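Local coordinates for PmoF1 (Methylocystis sp. ATCC 49242, PDB 6P1E), which binds copper(II) through a PCuAC domain and probably serves as a periplasmic copper chaperone in a methane-oxidizing bacterium, at residues B[5-10]-B[105-110]; B[15-20]-B[117-122]; B[49-54]-B[86-91]. All blocks are in the same frame, centred on the assembly; numbering follows the deposited sequence.

Contact 1 (B[5-10]-B[105-110])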
loop_
_atom_site.group_PDB
_atom_site.type_symbol
_atom_site.label_atom_id
_atom_site.label_comp_id
_atom_site.label_asym_id
_atom_site.label_seq_id
_atom_site.Cartn_x
_atom_site.Cartn_y
_atom_site.Cartn_z
ATOM N N TYR B 5 1.908 12.185 5.570
ATOM C CA TYR B 5 1.431 13.190 6.510
ATOM C C TYR B 5 1.978 12.903 7.899
ATOM O O TYR B 5 1.887 11.781 8.394
ATOM C CB TYR B 5 -0.096 13.219 6.522
ATOM C CG TYR B 5 -0.676 13.493 5.156
ATOM C CD1 TYR B 5 -0.975 14.787 4.757
ATOM C CD2 TYR B 5 -0.912 12.458 4.261
ATOM C CE1 TYR B 5 -1.498 15.044 3.505
ATOM C CE2 TYR B 5 -1.433 12.705 3.006
ATOM C CZ TYR B 5 -1.727 13.999 2.635
ATOM O OH TYR B 5 -2.248 14.254 1.387
ATOM N N ASP B 6 2.533 13.934 8.525
ATOM C CA ASP B 6 3.091 13.812 9.864
ATOM C C ASP B 6 2.124 14.406 10.871
ATOM O O ASP B 6 1.542 15.464 10.631
ATOM C CB ASP B 6 4.438 14.530 9.965
ATOM C CG ASP B 6 5.451 14.025 8.954
ATOM O OD1 ASP B 6 5.732 12.811 8.942
ATOM O OD2 ASP B 6 5.963 14.847 8.166
ATOM N N VAL B 7 1.925 13.703 11.980
ATOM C CA VAL B 7 1.209 14.269 13.119
ATOM C C VAL B 7 1.842 13.734 14.404
ATOM O O VAL B 7 1.952 12.522 14.603
ATOM C CB VAL B 7 -0.309 13.952 13.057
ATOM C CG1 VAL B 7 -0.572 12.445 13.036
ATOM C CG2 VAL B 7 -1.046 14.625 14.209
ATOM N N GLY B 8 2.278 14.647 15.265
ATOM C CA GLY B 8 3.093 14.265 16.403
ATOM C C GLY B 8 4.288 13.469 15.912
ATOM O O GLY B 8 4.977 13.888 14.979
ATOM N N LYS B 9 4.520 12.312 16.524
ATOM C CA LYS B 9 5.605 11.426 16.110
ATOM C C LYS B 9 5.088 10.282 15.244
ATOM O O LYS B 9 5.781 9.284 15.041
ATOM C CB LYS B 9 6.341 10.879 17.331
ATOM C CG LYS B 9 7.061 11.957 18.122
ATOM C CD LYS B 9 7.958 11.367 19.193
ATOM C CE LYS B 9 8.642 12.456 20.004
ATOM N NZ LYS B 9 9.429 13.391 19.150
ATOM N N LEU B 10 3.863 10.429 14.745
ATOM C CA LEU B 10 3.292 9.478 13.798
ATOM C C LEU B 10 3.527 9.935 12.366
ATOM O O LEU B 10 3.594 11.132 12.087
ATOM C CB LEU B 10 1.787 9.297 14.024
ATOM C CG LEU B 10 1.309 9.031 15.452
ATOM C CD1 LEU B 10 -0.205 8.866 15.469
ATOM C CD2 LEU B 10 1.992 7.807 16.027
ATOM N N LEU B 105 -8.050 12.017 9.949
ATOM C CA LEU B 105 -7.752 10.911 10.844
ATOM C C LEU B 105 -7.633 11.462 12.253
ATOM O O LEU B 105 -7.003 12.498 12.465
ATOM C CB LEU B 105 -6.465 10.193 10.433
ATOM C CG LEU B 105 -6.368 9.740 8.974
ATOM C CD1 LEU B 105 -5.030 9.057 8.723
ATOM C CD2 LEU B 105 -7.523 8.827 8.598
ATOM N N VAL B 106 -8.239 10.768 13.207
ATOM C CA VAL B 106 -8.231 11.200 14.596
ATOM C C VAL B 106 -7.485 10.179 15.439
ATOM O O VAL B 106 -7.909 9.030 15.563
ATOM C CB VAL B 106 -9.660 11.383 15.147
ATOM C CG1 VAL B 106 -9.619 11.965 16.554
ATOM C CG2 VAL B 106 -10.481 12.275 14.223
ATOM N N PHE B 107 -6.359 10.608 15.998
ATOM C CA PHE B 107 -5.552 9.767 16.870
ATOM C C PHE B 107 -5.792 10.170 18.319
ATOM O O PHE B 107 -5.922 11.357 18.619
ATOM C CB PHE B 107 -4.073 9.882 16.509
ATOM C CG PHE B 107 -3.755 9.416 15.118
ATOM C CD1 PHE B 107 -3.528 8.074 14.856
ATOM C CD2 PHE B 107 -3.700 10.319 14.067
ATOM C CE1 PHE B 107 -3.238 7.641 13.573
ATOM C CE2 PHE B 107 -3.413 9.893 12.783
ATOM C CZ PHE B 107 -3.183 8.553 12.535
ATOM N N GLU B 108 -5.861 9.185 19.211
ATOM C CA GLU B 108 -6.196 9.444 20.612
ATOM C C GLU B 108 -5.261 10.465 21.259
ATOM O O GLU B 108 -5.714 11.356 21.979
ATOM C CB GLU B 108 -6.175 8.149 21.428
ATOM C CG GLU B 108 -6.581 8.357 22.889
ATOM C CD GLU B 108 -6.613 7.071 23.693
ATOM O OE1 GLU B 108 -5.835 6.145 23.379
ATOM O OE2 GLU B 108 -7.420 6.990 24.644
ATOM N N LYS B 109 -3.961 10.323 21.014
ATOM C CA LYS B 109 -2.959 11.192 21.629
ATOM C C LYS B 109 -2.475 12.294 20.680
ATOM O O LYS B 109 -2.386 13.457 21.069
ATOM C CB LYS B 109 -1.757 10.366 22.097
ATOM C CG LYS B 109 -2.099 9.221 23.042
ATOM C CD LYS B 109 -2.657 9.719 24.365
ATOM C CE LYS B 109 -2.972 8.562 25.301
ATOM N NZ LYS B 109 -3.506 9.023 26.611
ATOM N N ALA B 110 -2.168 11.925 19.440
ATOM C CA ALA B 110 -1.545 12.852 18.497
ATOM C C ALA B 110 -2.521 13.889 17.939
ATOM O O ALA B 110 -2.104 14.913 17.399
ATOM C CB ALA B 110 -0.910 12.074 17.351
#
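Leu10 lays its CD1 methyl over one face of the Phe107 ring, where the beta hairpin formed by strands 4-7 and 10-18 folds against the end of strand 100-107. Leu10 CD1 stands 3.7 Å from the centroid of the Phe107 ring and 19° off its normal, a CH-pi contact set somewhat toward the rim. The two side chains approach from opposite directions, and a leucine suits the place because one branch reaches across to rest a methyl on the aromatic face. The same methyl also meets Ala110, with Leu10 CD1 3.8 Å from Ala110 CB.

Val7 divides its two methyls between the same partners. CG1, held between the backbone N and the carbonyl carbon (chi1 59°), reaches the ring obliquely, Val7 CG1 lying 3.8 Å from Phe107 CE2. CG2 instead turns to the chain beyond the strand, with Val7 CG2 3.4 Å from Ala110 O. No hydrogen bond joins the two segments; they meet mainly through side chains.

Further out, Val113 touches both Val7 and Phe107, and Val12 also packs on Phe107. The bend 108-110 is fixed by Asp41, whose two carboxylate oxygens accept from the backbone N of Lys109 and of Ala110, which sets the small Ala110 methyl toward the hairpin. On the other side, a type II' turn from Val7 to Leu10 places both apolar residues. Gly8 suits its second position, having positive phi and lying where a side chain would crowd Ala110 CB. Leu10 N donates to Val7 O at 2.8 Å, and Val7 N returns a bond to Leu10 O at 3.1 Å.

Contact 2 (B[15-20]-B[117-122])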
loop_
_atom_site.group_PDB
_atom_site.type_symbol
_atom_site.label_atom_id
_atom_site.label_comp_id
_atom_site.label_asym_id
_atom_site.label_seq_id
_atom_site.Cartn_x
_atom_site.Cartn_y
_atom_site.Cartn_z
ATOM N N PRO B 15 -1.587 7.140 2.107
ATOM C CA PRO B 15 -3.002 6.814 2.288
ATOM C C PRO B 15 -3.701 6.639 0.949
ATOM O O PRO B 15 -3.489 7.431 0.030
ATOM C CB PRO B 15 -3.551 8.028 3.038
ATOM C CG PRO B 15 -2.645 9.144 2.643
ATOM C CD PRO B 15 -1.285 8.527 2.500
ATOM N N TRP B 16 -4.521 5.603 0.838
ATOM C CA TRP B 16 -5.233 5.338 -0.399
ATOM C C TRP B 16 -6.507 4.564 -0.127
ATOM O O TRP B 16 -6.708 4.039 0.962
ATOM C CB TRP B 16 -4.357 4.569 -1.391
ATOM C CG TRP B 16 -3.989 3.163 -0.986
ATOM C CD1 TRP B 16 -3.115 2.788 -0.007
ATOM C CD2 TRP B 16 -4.465 1.948 -1.580
ATOM N NE1 TRP B 16 -3.027 1.418 0.054
ATOM C CE2 TRP B 16 -3.847 0.877 -0.905
ATOM C CE3 TRP B 16 -5.362 1.660 -2.614
ATOM C CZ2 TRP B 16 -4.094 -0.455 -1.224
ATOM C CZ3 TRP B 16 -5.605 0.339 -2.932
ATOM C CH2 TRP B 16 -4.974 -0.702 -2.241
ATOM N N LEU B 17 -7.375 4.505 -1.123
ATOM C CA LEU B 17 -8.585 3.717 -0.981
ATOM C C LEU B 17 -8.966 3.054 -2.281
ATOM O O LEU B 17 -8.632 3.534 -3.367
ATOM C CB LEU B 17 -9.736 4.587 -0.482
ATOM C CG LEU B 17 -10.117 5.773 -1.364
ATOM C CD1 LEU B 17 -11.540 5.609 -1.877
ATOM C CD2 LEU B 17 -9.965 7.069 -0.586
ATOM N N ARG B 18 -9.665 1.935 -2.150
ATOM C CA ARG B 18 -10.217 1.241 -3.292
ATOM C C ARG B 18 -11.667 1.666 -3.440
ATOM O O ARG B 18 -12.482 1.439 -2.545
ATOM C CB ARG B 18 -10.103 -0.270 -3.119
ATOM C CG ARG B 18 -10.560 -1.063 -4.327
ATOM C CD ARG B 18 -9.773 -2.350 -4.442
ATOM N NE ARG B 18 -8.400 -2.105 -4.879
ATOM C CZ ARG B 18 -7.356 -2.863 -4.557
ATOM N NH1 ARG B 18 -7.510 -3.925 -3.776
ATOM N NH2 ARG B 18 -6.149 -2.554 -5.011
ATOM N N ALA B 19 -11.972 2.302 -4.567
ATOM C CA ALA B 19 -13.294 2.860 -4.806
ATOM C C ALA B 19 -14.348 1.760 -4.804
ATOM O O ALA B 19 -14.023 0.590 -5.013
ATOM C CB ALA B 19 -13.317 3.615 -6.122
ATOM N N PRO B 20 -15.614 2.128 -4.552
ATOM C CA PRO B 20 -16.686 1.131 -4.569
ATOM C C PRO B 20 -16.739 0.391 -5.896
ATOM O O PRO B 20 -16.606 1.008 -6.953
ATOM C CB PRO B 20 -17.953 1.967 -4.354
ATOM C CG PRO B 20 -17.487 3.191 -3.660
ATOM C CD PRO B 20 -16.116 3.465 -4.192
ATOM N N ALA B 117 -6.420 11.297 0.370
ATOM C CA ALA B 117 -6.213 9.902 0.014
ATOM C C ALA B 117 -6.318 9.726 -1.490
ATOM O O ALA B 117 -7.217 10.265 -2.132
ATOM C CB ALA B 117 -7.216 9.013 0.726
ATOM N N ALA B 118 -5.382 8.979 -2.052
ATOM C CA ALA B 118 -5.395 8.719 -3.479
ATOM C C ALA B 118 -6.376 7.577 -3.782
ATOM O O ALA B 118 -6.566 6.683 -2.958
ATOM C CB ALA B 118 -4.005 8.416 -3.945
ATOM N N ILE B 119 -7.011 7.615 -4.952
ATOM C CA ILE B 119 -8.099 6.684 -5.254
ATOM C C ILE B 119 -7.758 5.616 -6.298
ATOM O O ILE B 119 -7.357 5.929 -7.416
ATOM C CB ILE B 119 -9.346 7.462 -5.729
ATOM C CG1 ILE B 119 -9.807 8.415 -4.623
ATOM C CG2 ILE B 119 -10.477 6.507 -6.116
ATOM C CD1 ILE B 119 -10.906 9.358 -5.037
ATOM N N ASP B 120 -7.905 4.355 -5.890
ATOM C CA ASP B 120 -7.818 3.193 -6.779
ATOM C C ASP B 120 -9.227 2.751 -7.199
ATOM O O ASP B 120 -9.983 2.279 -6.353
ATOM C CB ASP B 120 -7.109 2.032 -6.071
ATOM C CG ASP B 120 -6.630 0.958 -7.031
ATOM O OD1 ASP B 120 -6.328 1.281 -8.199
ATOM O OD2 ASP B 120 -6.543 -0.215 -6.607
ATOM N N ALA B 121 -9.590 2.890 -8.475
ATOM C CA ALA B 121 -10.928 2.486 -8.940
ATOM C C ALA B 121 -11.073 1.279 -9.904
ATOM O O ALA B 121 -12.129 0.651 -9.880
ATOM C CB ALA B 121 -11.595 3.676 -9.589
ATOM N N PRO B 122 -10.062 0.960 -10.753
ATOM C CA PRO B 122 -10.224 -0.040 -11.829
ATOM C C PRO B 122 -11.295 -1.126 -11.656
ATOM O O PRO B 122 -12.109 -1.294 -12.566
ATOM C CB PRO B 122 -8.839 -0.705 -11.878
ATOM C CG PRO B 122 -7.910 0.218 -11.131
ATOM C CD PRO B 122 -8.672 1.442 -10.754
HETATM O O HOH W 1 -12.739 -0.756 -7.324
#
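Trp16 and Asp120 lie side by side and point the same way, the indole CZ3 of Trp16 being 3.8 Å from Asp120 OD2, an oblique approach. At the edge of the indole, in its plane, sits the guanidinium carbon of Arg18. That guanidinium in turn receives Asp120 OD2 at its own edge, exactly in plane: Arg18 NH2 donates to Asp120 OD2 at 2.9 Å and Arg18 NE to the same oxygen at 3.2 Å. One carboxylate oxygen thus takes both bonds of a side-on salt bridge, and the two flat groups stay 61° apart. In both residues CG is anti to the backbone N (chi1 -175° in Arg18, -163° in Asp120), which carries the paired charges out in the same direction. Trp16 also meets Tyr30 and, edge-to-face, Phe32 of the second subunit.

Beneath these groups runs a parallel pair of strands in the beta-sandwich of the PCuAC domain. Ala118 N bonds to Pro15 O, Leu17 N to Ala118 O at 3.0 Å, Asp120 N to Leu17 O at 2.8 Å, and Ala19 N to Asp120 O at 2.7 Å. Pro15, which has no N-H, joins the ladder through its carbonyl. On the opposite face, toward the interior, Leu17 CD2 packs 3.6 Å from Ala117 CB, and Leu95 covers Leu17 and Ile119. Past the strands, a water donates to both Ala19 O and Ala121 O.

Contact 3 (B[49-54]-B[86-91])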
loop_
_atom_site.group_PDB
_atom_site.type_symbol
_atom_site.label_atom_id
_atom_site.label_comp_id
_atom_site.label_asym_id
_atom_site.label_seq_id
_atom_site.Cartn_x
_atom_site.Cartn_y
_atom_site.Cartn_z
ATOM N N GLU B 49 -16.283 13.742 4.461
ATOM C CA GLU B 49 -17.485 14.452 4.055
ATOM C C GLU B 49 -18.228 13.752 2.917
ATOM O O GLU B 49 -19.456 13.806 2.847
ATOM C CB GLU B 49 -17.126 15.873 3.624
ATOM C CG GLU B 49 -16.496 16.707 4.725
ATOM C CD GLU B 49 -16.175 18.119 4.278
ATOM O OE1 GLU B 49 -16.718 18.555 3.241
ATOM O OE2 GLU B 49 -15.374 18.791 4.963
ATOM N N LYS B 50 -17.483 13.093 2.033
ATOM C CA LYS B 50 -18.063 12.533 0.814
ATOM C C LYS B 50 -18.696 11.157 1.033
ATOM O O LYS B 50 -19.305 10.598 0.121
ATOM C CB LYS B 50 -16.992 12.435 -0.274
ATOM C CG LYS B 50 -16.441 13.777 -0.754
ATOM C CD LYS B 50 -17.522 14.771 -1.150
ATOM C CE LYS B 50 -16.904 16.067 -1.633
ATOM N NZ LYS B 50 -17.913 17.065 -2.076
ATOM N N PHE B 51 -18.539 10.614 2.237
ATOM C CA PHE B 51 -19.178 9.357 2.615
ATOM C C PHE B 51 -20.071 9.592 3.826
ATOM O O PHE B 51 -19.878 10.553 4.569
ATOM C CB PHE B 51 -18.136 8.276 2.917
ATOM C CG PHE B 51 -17.499 7.682 1.690
ATOM C CD1 PHE B 51 -17.924 6.458 1.197
ATOM C CD2 PHE B 51 -16.479 8.343 1.032
ATOM C CE1 PHE B 51 -17.339 5.907 0.071
ATOM C CE2 PHE B 51 -15.892 7.797 -0.097
ATOM C CZ PHE B 51 -16.323 6.578 -0.577
ATOM N N GLY B 52 -21.043 8.712 4.025
ATOM C CA GLY B 52 -21.963 8.839 5.139
ATOM C C GLY B 52 -21.277 8.693 6.489
ATOM O O GLY B 52 -21.561 9.428 7.430
ATOM N N SER B 53 -20.384 7.715 6.582
ATOM C CA SER B 53 -19.669 7.420 7.819
ATOM C C SER B 53 -18.423 6.600 7.524
ATOM O O SER B 53 -18.269 6.060 6.427
ATOM C CB SER B 53 -20.571 6.660 8.799
ATOM O OG SER B 53 -20.889 5.367 8.309
ATOM N N ALA B 54 -17.551 6.499 8.522
ATOM C CA ALA B 54 -16.344 5.690 8.428
ATOM C C ALA B 54 -16.232 4.794 9.656
ATOM O O ALA B 54 -16.368 5.262 10.786
ATOM C CB ALA B 54 -15.123 6.574 8.295
ATOM N N VAL B 86 -10.110 0.787 7.082
ATOM C CA VAL B 86 -11.252 1.612 7.446
ATOM C C VAL B 86 -12.309 1.490 6.360
ATOM O O VAL B 86 -12.033 1.734 5.185
ATOM C CB VAL B 86 -10.855 3.090 7.635
ATOM C CG1 VAL B 86 -12.069 3.931 8.026
ATOM C CG2 VAL B 86 -9.759 3.213 8.675
ATOM N N ALA B 87 -13.517 1.104 6.760
ATOM C CA ALA B 87 -14.631 1.017 5.831
ATOM C C ALA B 87 -15.270 2.384 5.659
ATOM O O ALA B 87 -15.608 3.044 6.640
ATOM C CB ALA B 87 -15.659 0.007 6.324
ATOM N N LEU B 88 -15.412 2.806 4.406
ATOM C CA LEU B 88 -16.090 4.054 4.067
ATOM C C LEU B 88 -17.453 3.710 3.473
ATOM O O LEU B 88 -17.531 3.150 2.382
ATOM C CB LEU B 88 -15.258 4.876 3.082
ATOM C CG LEU B 88 -13.824 5.198 3.512
ATOM C CD1 LEU B 88 -13.132 6.049 2.460
ATOM C CD2 LEU B 88 -13.791 5.897 4.863
ATOM N N LEU B 89 -18.519 4.029 4.198
ATOM C CA LEU B 89 -19.863 3.605 3.814
ATOM C C LEU B 89 -20.671 4.757 3.198
ATOM O O LEU B 89 -20.490 5.919 3.556
ATOM C CB LEU B 89 -20.586 3.030 5.037
ATOM C CG LEU B 89 -19.792 2.021 5.874
ATOM C CD1 LEU B 89 -20.581 1.613 7.108
ATOM C CD2 LEU B 89 -19.447 0.811 5.024
ATOM N N ASP B 90 -21.554 4.412 2.264
ATOM C CA ASP B 90 -22.514 5.359 1.690
ATOM C C ASP B 90 -21.883 6.557 0.979
ATOM O O ASP B 90 -22.070 7.703 1.393
ATOM C CB ASP B 90 -23.455 5.871 2.784
ATOM C CG ASP B 90 -24.196 4.750 3.487
ATOM O OD1 ASP B 90 -24.582 3.773 2.813
ATOM O OD2 ASP B 90 -24.391 4.847 4.716
ATOM N N ALA B 91 -21.117 6.283 -0.073
ATOM C CA ALA B 91 -20.641 7.319 -0.989
ATOM C C ALA B 91 -21.770 8.249 -1.443
ATOM O O ALA B 91 -22.854 7.789 -1.800
ATOM C CB ALA B 91 -19.975 6.683 -2.197
#
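Phe51 and Leu88 make the main apolar contact, crossing at about a right angle. Leu88 CB sits 3.8 Å from the centroid of the Phe51 ring and 16° off its normal, a CH-pi contact over one face. Ala91 adds its methyl, Phe51 CE1 being 3.6 Å from Ala91 CB. Leu101, Ala27 and Leu95 also touch the ring, so a large aromatic suits this buried place; an alanine here would probably open a gap beside Leu88 and Ala91 and weaken their packing. Ala54, small enough to fit close to its neighbours, has CB 3.7 Å from Leu88 CD2 and 4.0 Å from Val86 CG1.

The polar links are all backbone. Leu89 N donates to Ser53 O at 3.0 Å, a nearly straight bond of 166°. Gly52 N donates to Leu89 O at 2.9 Å and more weakly to Asp90 O. Asp90 has positive phi, a conformation aspartate tolerates better than most residues, while a side chain at Gly52 would clash with Asp90 CB. With Gly52 and Ser53 both facing Leu89, this is a classic beta bulge, set in the antiparallel pairing of strands 51-57 and 75-91.

In the fold
Contacts 1 and 2 use the same strand connections: 4-7 runs into 10-18, and 100-107 into 111-120. Their centres are about 22 Å apart, on opposite sides of the chain's centre, yet they touch where Tyr5 CE2 meets Pro15 CG at 3.8 Å. Contact 3 lies about 13 Å from contact 2 and about 21 Å from contact 1, centre to centre, touching neither, though all three reach the same mixed sheet. Copper is bound by Glu13, between Leu10 and Pro15 on strand 10-18, and by His34. A bound copper lies about 5 Å from the Ala118 side chain, while one is about 11 Å from that of Leu10. Contact 2 alone also reaches the second subunit.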